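Local structure of putative nucleoprotein (Infectious salmon anemia virus, 4EWC) at residues 112-117 against 300-305. The protein coats the negative-strand RNA genome, shielding it from nucleases within the ribonucleoprotein that is transcribed and replicated. Sequence-based numbering, arbitrary orientation.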
loop_
_atom_site.group_PDB
_atom_site.type_symbol
_atom_site.label_atom_id
_atom_site.label_comp_id
_atom_site.label_asym_id
_atom_site.label_seq_id
_atom_site.Cartn_x
_atom_site.Cartn_y
_atom_site.Cartn_z
ATOM N N ALA A 112 -11.936 -20.125 -24.580
ATOM C CA ALA A 112 -12.625 -20.135 -25.863
ATOM C C ALA A 112 -13.753 -21.138 -25.875
ATOM O O ALA A 112 -14.513 -21.225 -26.835
ATOM C CB ALA A 112 -11.657 -20.415 -27.014
ATOM N N ALA A 113 -13.846 -21.922 -24.811
ATOM C CA ALA A 113 -14.995 -22.807 -24.610
ATOM C C ALA A 113 -16.073 -21.976 -23.961
ATOM O O ALA A 113 -17.258 -22.107 -24.262
ATOM C CB ALA A 113 -14.623 -23.961 -23.703
ATOM N N ASN A 114 -15.621 -21.117 -23.054
ATOM C CA ASN A 114 -16.494 -20.301 -22.236
ATOM C C ASN A 114 -17.089 -19.107 -22.971
ATOM O O ASN A 114 -18.221 -18.716 -22.677
ATOM C CB ASN A 114 -15.770 -19.854 -20.958
ATOM C CG ASN A 114 -15.673 -20.964 -19.928
ATOM O OD1 ASN A 114 -16.628 -21.715 -19.725
ATOM N ND2 ASN A 114 -14.520 -21.073 -19.274
ATOM N N ILE A 115 -16.339 -18.531 -23.914
ATOM C CA ILE A 115 -16.870 -17.415 -24.693
ATOM C C ILE A 115 -17.962 -17.889 -25.649
ATOM O O ILE A 115 -18.944 -17.184 -25.868
ATOM C CB ILE A 115 -15.788 -16.593 -25.439
ATOM C CG1 ILE A 115 -14.848 -17.511 -26.220
ATOM C CG2 ILE A 115 -15.000 -15.730 -24.465
ATOM C CD1 ILE A 115 -15.009 -17.441 -27.732
ATOM N N GLU A 116 -17.813 -19.091 -26.197
ATOM C CA GLU A 116 -18.842 -19.621 -27.087
ATOM C C GLU A 116 -20.117 -19.999 -26.316
ATOM O O GLU A 116 -21.230 -19.862 -26.832
ATOM C CB GLU A 116 -18.304 -20.802 -27.912
HETATM N N MSE A 117 -19.947 -20.449 -25.075
HETATM C CA MSE A 117 -21.075 -20.878 -24.259
HETATM C C MSE A 117 -21.864 -19.713 -23.642
HETATM O O MSE A 117 -22.930 -19.924 -23.063
HETATM C CB MSE A 117 -20.566 -21.781 -23.136
HETATM C CG MSE A 117 -19.980 -23.095 -23.628
HETATM SE SE MSE A 117 -21.199 -24.183 -24.631
HETATM C CE MSE A 117 -22.409 -24.655 -23.178
ATOM N N ILE A 300 -12.164 -21.417 -15.971
ATOM C CA ILE A 300 -12.991 -22.372 -15.242
ATOM C C ILE A 300 -13.679 -23.251 -16.268
ATOM O O ILE A 300 -14.254 -22.743 -17.223
ATOM C CB ILE A 300 -14.053 -21.688 -14.388
ATOM C CG1 ILE A 300 -13.401 -20.963 -13.219
ATOM C CG2 ILE A 300 -15.054 -22.691 -13.886
ATOM C CD1 ILE A 300 -14.337 -20.033 -12.496
ATOM N N PRO A 301 -13.592 -24.579 -16.089
ATOM C CA PRO A 301 -14.171 -25.572 -17.004
ATOM C C PRO A 301 -15.641 -25.289 -17.313
ATOM O O PRO A 301 -16.460 -25.189 -16.392
ATOM C CB PRO A 301 -14.011 -26.887 -16.234
ATOM C CG PRO A 301 -12.838 -26.668 -15.353
ATOM C CD PRO A 301 -12.870 -25.216 -14.971
ATOM N N SER A 302 -15.965 -25.170 -18.599
ATOM C CA SER A 302 -17.276 -24.675 -19.028
ATOM C C SER A 302 -18.483 -25.456 -18.497
ATOM O O SER A 302 -19.552 -24.877 -18.305
ATOM C CB SER A 302 -17.340 -24.585 -20.551
ATOM O OG SER A 302 -17.513 -25.861 -21.120
ATOM N N LYS A 303 -18.316 -26.757 -18.265
ATOM C CA LYS A 303 -19.397 -27.574 -17.718
ATOM C C LYS A 303 -19.857 -27.048 -16.356
ATOM O O LYS A 303 -21.005 -27.238 -15.964
ATOM C CB LYS A 303 -18.981 -29.048 -17.605
ATOM N N TYR A 304 -18.955 -26.378 -15.650
ATOM C CA TYR A 304 -19.252 -25.860 -14.332
ATOM C C TYR A 304 -19.748 -24.416 -14.392
ATOM O O TYR A 304 -20.647 -24.033 -13.630
ATOM C CB TYR A 304 -18.013 -25.941 -13.439
ATOM C CG TYR A 304 -17.425 -27.320 -13.299
ATOM C CD1 TYR A 304 -18.242 -28.436 -13.136
ATOM C CD2 TYR A 304 -16.038 -27.511 -13.317
ATOM C CE1 TYR A 304 -17.697 -29.718 -12.994
ATOM C CE2 TYR A 304 -15.486 -28.783 -13.183
ATOM C CZ TYR A 304 -16.328 -29.884 -13.018
ATOM O OH TYR A 304 -15.796 -31.142 -12.875
ATOM N N LEU A 305 -19.159 -23.620 -15.281
ATOM C CA LEU A 305 -19.445 -22.192 -15.359
ATOM C C LEU A 305 -20.835 -21.951 -15.937
ATOM O O LEU A 305 -21.493 -20.947 -15.624
ATOM C CB LEU A 305 -18.377 -21.491 -16.214
ATOM C CG LEU A 305 -18.120 -19.989 -16.085
ATOM C CD1 LEU A 305 -17.663 -19.619 -14.685
ATOM C CD2 LEU A 305 -17.077 -19.517 -17.107
#
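Asn-114 lays one face of its carboxamide under the CD2 methyl of Leu-305 and its edge against the backbone of 300-302, joining the C-terminal part of helix 96-114 to the start of the short helix 302-305, in the helical-bundle region of this mainly helical nucleoprotein. The contact illustrates how one buried amide can link a helix to a distant loop by bonding to main-chain carbonyls. CG of Asn-114 lies anti to the residue's own carbonyl carbon (chi1 -77°), and from there ND2 reaches the carbonyl oxygen of Ile-300 at 2.7 Å. The bond is nearly straight, 169° at the hydrogen, and the acceptor lies almost within the amide plane. ND2 also donates to the carbonyl of Ala-298, so two backbone oxygens just ahead of helix 302-305 share one amide nitrogen, which should fix the flip of the group. Pro-301 occupies the N-cap position of that helix, and its first turn brings Ser-302 and Leu-305 around the amide. Asn-114 OD1 turns to CA and CB of Ser-302. Nearer solvent the fit is looser: Ala-113 CB faces Ser-302 CB at 4.2 Å, and the CG of selenomethionine Met-117 approaches that same Ser-302 CB at 4.3 Å. Leu-305 also touches Leu-316 of helix 315-326; its side chain crosses that of Asn-114 at about a right angle, and CD2 sits almost straight above Asn-114 CG, 3.5 Å away.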